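Long-range contacts in carboxyl esterase NP (Bacillus subtilis, PDB 4CCW), which catalyses the hydrolysis of carboxylic esters to an alcohol and a carboxylate, and is also known as naproxen esterase: residues S24-V30 and T68-I74; P235-L239 and R286-F290; E156-P160 and H254-S258. All blocks are in the same frame, centred on the assembly; numbering follows the deposited sequence.

Overall arrangement
Contact 1 joins two loops, contact 2 packs a helix on strand 236-241, and contact 3 joins the loop after strand 146-152 to helix 249-259. Contacts 1 and 3 lie on opposite sides of the chain's centre, their centres about 30 Å apart; the centre of contact 2 is about 21 Å from that of contact 1 and about 16 Å from that of contact 3. Leu-238, on strand 236-241, puts its CD2 3.4 Å from Ala-256 CB and also packs on Phe-158. None reaches the probable catalytic His-273, yet the side chains of Trp-70, Leu-239 and Thr-157 lie about 11, 10 and 10 Å from its side chain. Bound (2-hydroxyethoxy)acetic acid is about 11 Å from the Trp-70 side chain.

Contact 1 (S24-V30 and T68-I74); sequences SLSLWPV and TMWYPNI
Ile-74 lies over one face of the Trp-28 indole, and this pair forms the tight part of the contact. Its CG2 methyl is 3.8 Å from the centroid of the five-membered ring and only 12° off the ring normal, a CH-pi contact. The other branch spreads along the ring: Ile-74 CG1 is 3.5 Å from Trp-28 CZ2. That spread follows from CG1 standing anti to the backbone N (chi1 -166°), which leaves CG2 between N and the carbonyl carbon. At the far end of the indole, Thr-68 CA meets Trp-28 CZ3 at the edge, near the ring plane, while Trp-70 CB approaches CH2 obliquely.

A second close-packed area lies nearer the surface, where Leu-27 and Tyr-71, both partly exposed, lie side by side. Leu-27 O comes within 3.4 Å of Tyr-71 CB, the shortest approach of the contact, and Leu-27 CD1 stands 4.0 Å from the centroid of the phenol ring, 14° off its normal; Pro-72 CD takes the opposite face. Pro-29 packs on Ile-74 CG2 from the exposed margin, its CD 3.5 Å away, whereas Val-30 CG1, 4.4 Å from Ile-74 CG1, is the loose end. No hydrogen bond joins the segments, and the polar groups find partners in neighbouring elements: Trp-28 NE1 bonds to Ser-49 OG, Tyr-71 OH to His-193 N, and the hydroxyls of Ser-24 and Thr-68 share Gln-199 OE1, with Ser-24 CB and Thr-68 CB 3.8 Å apart.

The contact thus joins the loop leaving helix 12-24 to the one leading into helix 74-80. Beneath Trp-28 run strands 42-49 and 82-86, through Ile-47 and Ala-85; helix 194-205 flanks Ser-24, Thr-68 and Tyr-71, and helix 275-278 touches Trp-70 and Tyr-71.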
loop_
_atom_site.group_PDB
_atom_site.type_symbol
_atom_site.label_atom_id
_atom_site.label_comp_id
_atom_site.label_asym_id
_atom_site.label_seq_id
_atom_site.Cartn_x
_atom_site.Cartn_y
_atom_site.Cartn_z
ATOM N N SER A 24 -6.898 -8.634 13.603
ATOM C CA SER A 24 -7.293 -7.493 12.760
ATOM C C SER A 24 -8.251 -7.889 11.632
ATOM O O SER A 24 -9.076 -7.084 11.212
ATOM C CB SER A 24 -6.075 -6.801 12.164
ATOM O OG SER A 24 -5.350 -6.088 13.151
ATOM N N LEU A 25 -8.139 -9.121 11.139
ATOM C CA LEU A 25 -9.039 -9.590 10.081
ATOM C C LEU A 25 -10.499 -9.719 10.524
ATOM O O LEU A 25 -11.393 -9.793 9.690
ATOM C CB LEU A 25 -8.549 -10.901 9.462
ATOM C CG LEU A 25 -7.513 -10.823 8.340
ATOM C CD1 LEU A 25 -7.523 -12.129 7.563
ATOM C CD2 LEU A 25 -7.779 -9.655 7.396
ATOM N N SER A 26 -10.735 -9.721 11.832
ATOM C CA SER A 26 -12.096 -9.698 12.360
ATOM C C SER A 26 -12.766 -8.328 12.181
ATOM O O SER A 26 -13.980 -8.200 12.378
ATOM C CB SER A 26 -12.120 -10.128 13.832
ATOM O OG SER A 26 -11.623 -9.103 14.674
ATOM N N LEU A 27 -11.971 -7.319 11.815
ATOM C CA LEU A 27 -12.480 -5.983 11.482
ATOM C C LEU A 27 -12.995 -5.888 10.038
ATOM O O LEU A 27 -13.531 -4.841 9.629
ATOM C CB LEU A 27 -11.411 -4.908 11.714
ATOM C CG LEU A 27 -10.700 -4.801 13.069
ATOM C CD1 LEU A 27 -9.578 -3.772 12.995
ATOM C CD2 LEU A 27 -11.668 -4.480 14.201
ATOM N N TRP A 28 -12.810 -6.978 9.278
ATOM C CA TRP A 28 -13.260 -7.083 7.891
ATOM C C TRP A 28 -14.754 -7.328 7.899
ATOM O O TRP A 28 -15.206 -8.360 8.410
ATOM C CB TRP A 28 -12.554 -8.262 7.242
ATOM C CG TRP A 28 -12.175 -8.116 5.790
ATOM C CD1 TRP A 28 -12.895 -8.544 4.673
ATOM C CD2 TRP A 28 -10.934 -7.538 5.248
ATOM N NE1 TRP A 28 -12.213 -8.262 3.517
ATOM C CE2 TRP A 28 -11.030 -7.658 3.790
ATOM C CE3 TRP A 28 -9.802 -6.948 5.805
ATOM C CZ2 TRP A 28 -10.025 -7.202 2.947
ATOM C CZ3 TRP A 28 -8.796 -6.488 4.947
ATOM C CH2 TRP A 28 -8.905 -6.614 3.551
ATOM N N PRO A 29 -15.551 -6.385 7.351
ATOM C CA PRO A 29 -17.016 -6.498 7.476
ATOM C C PRO A 29 -17.695 -7.268 6.346
ATOM O O PRO A 29 -18.916 -7.164 6.172
ATOM C CB PRO A 29 -17.470 -5.040 7.460
ATOM C CG PRO A 29 -16.453 -4.349 6.618
ATOM C CD PRO A 29 -15.164 -5.136 6.669
ATOM N N VAL A 30 -16.918 -8.034 5.589
ATOM C CA VAL A 30 -17.463 -8.839 4.500
ATOM C C VAL A 30 -16.771 -10.205 4.464
ATOM O O VAL A 30 -15.701 -10.370 5.041
ATOM C CB VAL A 30 -17.364 -8.085 3.146
ATOM C CG1 VAL A 30 -15.944 -8.122 2.586
ATOM C CG2 VAL A 30 -18.361 -8.640 2.143
ATOM N N THR A 68 -4.434 -5.828 6.120
ATOM C CA THR A 68 -5.528 -5.690 7.075
ATOM C C THR A 68 -6.014 -4.242 7.203
ATOM O O THR A 68 -7.101 -4.020 7.749
ATOM C CB THR A 68 -5.137 -6.186 8.482
ATOM O OG1 THR A 68 -4.072 -5.365 8.985
ATOM C CG2 THR A 68 -4.714 -7.647 8.453
ATOM N N MET A 69 -5.223 -3.279 6.705
ATOM C CA MET A 69 -5.555 -1.848 6.819
ATOM C C MET A 69 -6.792 -1.440 6.027
ATOM O O MET A 69 -7.341 -0.371 6.262
ATOM C CB MET A 69 -4.383 -0.946 6.410
ATOM C CG MET A 69 -4.055 -0.942 4.926
ATOM S SD MET A 69 -2.981 0.446 4.491
ATOM C CE MET A 69 -4.139 1.800 4.302
ATOM N N TRP A 70 -7.214 -2.283 5.090
ATOM C CA TRP A 70 -8.335 -1.943 4.191
ATOM C C TRP A 70 -9.720 -2.137 4.774
ATOM O O TRP A 70 -10.726 -2.022 4.051
ATOM C CB TRP A 70 -8.208 -2.705 2.877
ATOM C CG TRP A 70 -6.945 -2.401 2.107
ATOM C CD1 TRP A 70 -5.909 -3.271 1.796
ATOM C CD2 TRP A 70 -6.558 -1.113 1.510
ATOM N NE1 TRP A 70 -4.917 -2.622 1.091
ATOM C CE2 TRP A 70 -5.255 -1.327 0.876
ATOM C CE3 TRP A 70 -7.140 0.154 1.451
ATOM C CZ2 TRP A 70 -4.583 -0.305 0.205
ATOM C CZ3 TRP A 70 -6.451 1.175 0.777
ATOM C CH2 TRP A 70 -5.200 0.945 0.176
ATOM N N TYR A 71 -9.807 -2.389 6.085
ATOM C CA TYR A 71 -11.114 -2.654 6.715
ATOM C C TYR A 71 -12.181 -1.550 6.561
ATOM O O TYR A 71 -13.370 -1.877 6.520
ATOM C CB TYR A 71 -10.979 -3.116 8.184
ATOM C CG TYR A 71 -10.468 -2.066 9.146
ATOM C CD1 TYR A 71 -11.335 -1.156 9.742
ATOM C CD2 TYR A 71 -9.106 -1.984 9.463
ATOM C CE1 TYR A 71 -10.867 -0.183 10.612
ATOM C CE2 TYR A 71 -8.629 -1.027 10.343
ATOM C CZ TYR A 71 -9.505 -0.125 10.907
ATOM O OH TYR A 71 -9.039 0.832 11.772
ATOM N N PRO A 72 -11.774 -0.261 6.451
ATOM C CA PRO A 72 -12.792 0.793 6.307
ATOM C C PRO A 72 -13.311 0.972 4.884
ATOM O O PRO A 72 -14.232 1.762 4.656
ATOM C CB PRO A 72 -12.045 2.073 6.710
ATOM C CG PRO A 72 -10.727 1.644 7.261
ATOM C CD PRO A 72 -10.434 0.317 6.649
ATOM N N ASN A 73 -12.719 0.256 3.939
ATOM C CA ASN A 73 -12.947 0.527 2.522
ATOM C C ASN A 73 -13.501 -0.688 1.817
ATOM O O ASN A 73 -14.141 -0.570 0.776
ATOM C CB ASN A 73 -11.637 0.929 1.830
ATOM C CG ASN A 73 -10.781 1.843 2.676
ATOM O OD1 ASN A 73 -9.802 1.393 3.286
ATOM N ND2 ASN A 73 -11.156 3.126 2.749
ATOM N N ILE A 74 -13.255 -1.858 2.395
ATOM C CA ILE A 74 -13.476 -3.106 1.683
ATOM C C ILE A 74 -14.961 -3.441 1.451
ATOM O O ILE A 74 -15.290 -4.052 0.442
ATOM C CB ILE A 74 -12.715 -4.286 2.337
ATOM C CG1 ILE A 74 -12.665 -5.499 1.390
ATOM C CG2 ILE A 74 -13.322 -4.658 3.685
ATOM C CD1 ILE A 74 -11.843 -5.278 0.136
#

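Contact 2 (P235-L239 and R286-F290); sequences PILLL and RVMRF
Leu-237 meets the Phe-290 ring through its CB, and this CH-pi contact is the centre of the interface. The carbon is 3.5 Å from the ring centroid and 6° off the normal, so it stands almost exactly over the middle of the face. The ring reaches this place because the first torsion of Phe-290 sets CG trans to the main-chain nitrogen, sending the aromatic group from the helix toward the strand. Its outer end abuts the backbone: CZ is 3.5 Å from Leu-237 N, and Pro-235 C lies at the ring edge, near its plane.

Aliphatic packing continues along the strand. Leu-237 CD2 is 4.1 Å from Val-287 CG2, and the same valine methyl receives Leu-239 CD1 at 4.2 Å. Leu-239 CD2 rests on Arg-286 CG.

The third interaction joins an apolar methyl to a charged plane. Leu-237 CD1 sits over one face of the Arg-286 guanidinium, offset toward the rim, and comes within 3.4 Å of NH2. The bend at chi2 (65°) turns the arginine chain along the helix, presenting the guanidinium face to this methyl, while salt bridges from NE to Glu-266 and from NH2 to Glu-264 hold its charged end against strand 263-268.

The axes of the segments, strand 236-239 and helix 286-290, approach to 9.9 Å at 165°, nearly antiparallel. Alternate residues Leu-237 and Leu-239 point toward the helix, while Ile-236 points away. This is the layered packing of the alpha/beta hydrolase fold: the C-terminal helix 280-291 lies against the parallel part of the central sheet.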
loop_
_atom_site.group_PDB
_atom_site.type_symbol
_atom_site.label_atom_id
_atom_site.label_comp_id
_atom_site.label_asym_id
_atom_site.label_seq_id
_atom_site.Cartn_x
_atom_site.Cartn_y
_atom_site.Cartn_z
ATOM N N PRO A 235 -4.711 5.573 -16.970
ATOM C CA PRO A 235 -5.338 6.649 -16.180
ATOM C C PRO A 235 -5.011 6.517 -14.701
ATOM O O PRO A 235 -5.062 5.408 -14.151
ATOM C CB PRO A 235 -6.853 6.450 -16.405
ATOM C CG PRO A 235 -6.992 5.367 -17.417
ATOM C CD PRO A 235 -5.699 4.626 -17.517
ATOM N N ILE A 236 -4.706 7.655 -14.066
ATOM C CA ILE A 236 -4.319 7.713 -12.673
ATOM C C ILE A 236 -5.198 8.687 -11.907
ATOM O O ILE A 236 -5.494 9.779 -12.393
ATOM C CB ILE A 236 -2.842 8.141 -12.551
ATOM C CG1 ILE A 236 -1.925 7.055 -13.145
ATOM C CG2 ILE A 236 -2.478 8.512 -11.116
ATOM C CD1 ILE A 236 -0.484 7.491 -13.252
ATOM N N LEU A 237 -5.648 8.256 -10.730
ATOM C CA LEU A 237 -6.288 9.148 -9.781
ATOM C C LEU A 237 -5.283 9.283 -8.666
ATOM O O LEU A 237 -4.912 8.297 -8.047
ATOM C CB LEU A 237 -7.608 8.571 -9.243
ATOM C CG LEU A 237 -8.237 9.287 -8.034
ATOM C CD1 LEU A 237 -8.922 10.581 -8.467
ATOM C CD2 LEU A 237 -9.257 8.381 -7.351
ATOM N N LEU A 238 -4.848 10.508 -8.406
ATOM C CA LEU A 238 -3.921 10.770 -7.313
ATOM C C LEU A 238 -4.645 11.488 -6.193
ATOM O O LEU A 238 -5.120 12.595 -6.386
ATOM C CB LEU A 238 -2.714 11.592 -7.797
ATOM C CG LEU A 238 -1.739 12.083 -6.715
ATOM C CD1 LEU A 238 -1.046 10.889 -6.041
ATOM C CD2 LEU A 238 -0.674 13.008 -7.328
ATOM N N LEU A 239 -4.759 10.827 -5.040
ATOM C CA LEU A 239 -5.311 11.431 -3.834
ATOM C C LEU A 239 -4.232 11.671 -2.805
ATOM O O LEU A 239 -3.453 10.763 -2.482
ATOM C CB LEU A 239 -6.389 10.541 -3.205
ATOM C CG LEU A 239 -7.593 10.166 -4.057
ATOM C CD1 LEU A 239 -8.606 9.387 -3.222
ATOM C CD2 LEU A 239 -8.256 11.395 -4.689
ATOM N N ARG A 286 -15.045 8.361 -3.961
ATOM C CA ARG A 286 -14.197 9.062 -4.920
ATOM C C ARG A 286 -13.484 8.070 -5.831
ATOM O O ARG A 286 -13.437 8.261 -7.035
ATOM C CB ARG A 286 -13.181 9.962 -4.199
ATOM C CG ARG A 286 -12.234 10.720 -5.129
ATOM C CD ARG A 286 -12.991 11.726 -5.979
ATOM N NE ARG A 286 -12.222 12.348 -7.066
ATOM C CZ ARG A 286 -12.268 11.971 -8.349
ATOM N NH1 ARG A 286 -13.019 10.939 -8.728
ATOM N NH2 ARG A 286 -11.557 12.627 -9.262
ATOM N N VAL A 287 -12.924 7.022 -5.240
ATOM C CA VAL A 287 -12.233 5.987 -6.006
ATOM C C VAL A 287 -13.209 5.246 -6.914
ATOM O O VAL A 287 -12.926 5.010 -8.097
ATOM C CB VAL A 287 -11.485 5.003 -5.082
ATOM C CG1 VAL A 287 -11.057 3.764 -5.860
ATOM C CG2 VAL A 287 -10.280 5.678 -4.440
ATOM N N MET A 288 -14.373 4.895 -6.373
ATOM C CA MET A 288 -15.388 4.228 -7.178
ATOM C C MET A 288 -15.808 5.055 -8.385
ATOM O O MET A 288 -15.923 4.531 -9.493
ATOM C CB MET A 288 -16.612 3.880 -6.346
ATOM C CG MET A 288 -17.143 2.513 -6.710
ATOM S SD MET A 288 -16.190 1.282 -5.805
ATOM C CE MET A 288 -17.253 1.246 -4.366
ATOM N N ARG A 289 -16.021 6.347 -8.156
ATOM C CA ARG A 289 -16.451 7.268 -9.204
ATOM C C ARG A 289 -15.427 7.307 -10.330
ATOM O O ARG A 289 -15.795 7.303 -11.510
ATOM C CB ARG A 289 -16.642 8.667 -8.616
ATOM C CG ARG A 289 -17.340 9.662 -9.523
ATOM C CD ARG A 289 -17.669 10.920 -8.731
ATOM N NE ARG A 289 -16.554 11.868 -8.687
ATOM C CZ ARG A 289 -16.209 12.598 -7.627
ATOM N NH1 ARG A 289 -16.852 12.475 -6.474
ATOM N NH2 ARG A 289 -15.191 13.442 -7.712
ATOM N N PHE A 290 -14.148 7.330 -9.950
ATOM C CA PHE A 290 -13.048 7.318 -10.903
ATOM C C PHE A 290 -13.012 6.047 -11.756
ATOM O O PHE A 290 -12.818 6.117 -12.971
ATOM C CB PHE A 290 -11.713 7.508 -10.180
ATOM C CG PHE A 290 -10.518 7.409 -11.084
ATOM C CD1 PHE A 290 -10.192 8.457 -11.938
ATOM C CD2 PHE A 290 -9.724 6.269 -11.087
ATOM C CE1 PHE A 290 -9.093 8.370 -12.782
ATOM C CE2 PHE A 290 -8.627 6.176 -11.937
ATOM C CZ PHE A 290 -8.314 7.227 -12.782
#

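Contact 3 (E156-P160 and H254-S258); sequences ETFLP and HRASS
Arg-255 reaches across to the backbone of Phe-158, donating from NH1 to the carbonyl O. This is the sole hydrogen bond between the segments. It measures 2.9 Å from NH1 to Phe-158 O and is somewhat bent, with an N-H...O angle of 150°. The approach is also off-plane: the donor stands tilted 25° from the carbonyl plane, and the oxygen is displaced from the guanidinium plane. With CG swung to the far side of CB from the main-chain nitrogen and the chain extended from CG to NE, the arginine spans the distance from the helix to the loop. Its CD lies alongside the same acceptor, 3.3 Å from Phe-158 O.

At the other end of the guanidinium, NH2 is held by a salt bridge to Asp-226 and a hydrogen bond to Phe-224 O, so the group links three places in the chain. A leucine in its place would probably leave the Phe-158 carbonyl without this donor and Asp-226 without this positive partner.

Apolar contact centres on Phe-158 and Ala-256. The alanine CB lies over one face of the ring, 3.6 Å from the centroid and 15° off the normal, a CH-pi contact. It is offset toward the rim, nearest CD1 and CE1, each at 3.5 Å from Ala-256 CB. Thr-157 CG2 takes the opposite face, so the ring is sandwiched between a methyl from the helix and one from its own loop. Leu-159 CD2 adds a distant touch on Arg-255 CD.

The loop leaving the C-terminal end of strand 146-152 folds here against helix 249-259, which flanks the sheet next to Leu-238, as in the alpha/beta hydrolase fold, whose catalytic residues sit on loops at the C-terminal ends of the strands.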
loop_
_atom_site.group_PDB
_atom_site.type_symbol
_atom_site.label_atom_id
_atom_site.label_comp_id
_atom_site.label_asym_id
_atom_site.label_seq_id
_atom_site.Cartn_x
_atom_site.Cartn_y
_atom_site.Cartn_z
ATOM N N GLU A 156 7.285 8.501 -1.703
ATOM C CA GLU A 156 8.037 9.258 -2.706
ATOM C C GLU A 156 7.269 9.349 -4.022
ATOM O O GLU A 156 6.199 9.942 -4.024
ATOM C CB GLU A 156 9.486 8.740 -2.802
ATOM C CG GLU A 156 10.259 9.143 -1.555
ATOM C CD GLU A 156 11.775 9.137 -1.756
ATOM O OE1 GLU A 156 12.271 8.477 -2.688
ATOM O OE2 GLU A 156 12.453 9.818 -0.980
ATOM N N THR A 157 7.774 8.739 -5.094
ATOM C CA THR A 157 7.077 8.702 -6.407
ATOM C C THR A 157 7.147 10.045 -7.153
ATOM O O THR A 157 7.762 10.130 -8.218
ATOM C CB THR A 157 5.612 8.191 -6.270
ATOM O OG1 THR A 157 5.626 6.914 -5.616
ATOM C CG2 THR A 157 4.911 8.059 -7.665
ATOM N N PHE A 158 6.529 11.087 -6.592
ATOM C CA PHE A 158 6.613 12.428 -7.185
ATOM C C PHE A 158 7.655 13.329 -6.532
ATOM O O PHE A 158 8.330 14.098 -7.214
ATOM C CB PHE A 158 5.228 13.092 -7.217
ATOM C CG PHE A 158 4.202 12.255 -7.904
ATOM C CD1 PHE A 158 4.218 12.106 -9.295
ATOM C CD2 PHE A 158 3.251 11.564 -7.166
ATOM C CE1 PHE A 158 3.292 11.299 -9.932
ATOM C CE2 PHE A 158 2.307 10.776 -7.800
ATOM C CZ PHE A 158 2.331 10.637 -9.182
ATOM N N LEU A 159 7.797 13.227 -5.214
ATOM C CA LEU A 159 8.748 14.036 -4.457
ATOM C C LEU A 159 9.521 13.133 -3.521
ATOM O O LEU A 159 8.986 12.099 -3.121
ATOM C CB LEU A 159 8.025 15.057 -3.573
ATOM C CG LEU A 159 7.249 16.199 -4.216
ATOM C CD1 LEU A 159 6.716 17.081 -3.094
ATOM C CD2 LEU A 159 8.146 16.990 -5.164
ATOM N N PRO A 160 10.754 13.530 -3.140
ATOM C CA PRO A 160 11.463 12.759 -2.114
ATOM C C PRO A 160 10.855 12.989 -0.745
ATOM O O PRO A 160 10.171 13.997 -0.542
ATOM C CB PRO A 160 12.880 13.325 -2.138
ATOM C CG PRO A 160 12.785 14.647 -2.802
ATOM C CD PRO A 160 11.554 14.664 -3.657
ATOM N N HIS A 254 1.506 19.309 -7.680
ATOM C CA HIS A 254 2.041 20.164 -8.741
ATOM C C HIS A 254 2.897 19.351 -9.668
ATOM O O HIS A 254 2.684 19.366 -10.883
ATOM C CB HIS A 254 2.820 21.354 -8.171
ATOM C CG HIS A 254 3.643 22.076 -9.208
ATOM N ND1 HIS A 254 4.918 21.758 -9.458
ATOM C CD2 HIS A 254 3.307 23.087 -10.098
ATOM C CE1 HIS A 254 5.392 22.539 -10.450
ATOM N NE2 HIS A 254 4.407 23.345 -10.844
ATOM N N ARG A 255 3.841 18.582 -9.120
ATOM C CA ARG A 255 4.735 17.830 -9.997
ATOM C C ARG A 255 3.971 16.753 -10.790
ATOM O O ARG A 255 4.144 16.630 -12.008
ATOM C CB ARG A 255 5.928 17.221 -9.218
ATOM C CG ARG A 255 6.901 16.512 -10.161
ATOM C CD ARG A 255 8.299 16.331 -9.596
ATOM N NE ARG A 255 9.145 15.785 -10.666
ATOM C CZ ARG A 255 9.461 14.494 -10.823
ATOM N NH1 ARG A 255 9.060 13.563 -9.950
ATOM N NH2 ARG A 255 10.221 14.135 -11.847
ATOM N N ALA A 256 3.099 16.006 -10.109
ATOM C CA ALA A 256 2.332 14.951 -10.755
ATOM C C ALA A 256 1.499 15.510 -11.923
ATOM O O ALA A 256 1.498 14.968 -13.042
ATOM C CB ALA A 256 1.438 14.262 -9.724
ATOM N N SER A 257 0.813 16.617 -11.648
ATOM C CA SER A 257 -0.068 17.249 -12.631
ATOM C C SER A 257 0.695 17.863 -13.789
ATOM O O SER A 257 0.137 17.998 -14.864
ATOM C CB SER A 257 -0.936 18.319 -11.970
ATOM O OG SER A 257 -1.739 17.755 -10.946
ATOM N N SER A 258 1.959 18.236 -13.549
ATOM C CA SER A 258 2.810 18.849 -14.582
ATOM C C SER A 258 3.248 17.856 -15.672
ATOM O O SER A 258 3.444 18.254 -16.824
ATOM C CB SER A 258 4.042 19.519 -13.944
ATOM O OG SER A 258 3.641 20.683 -13.191
#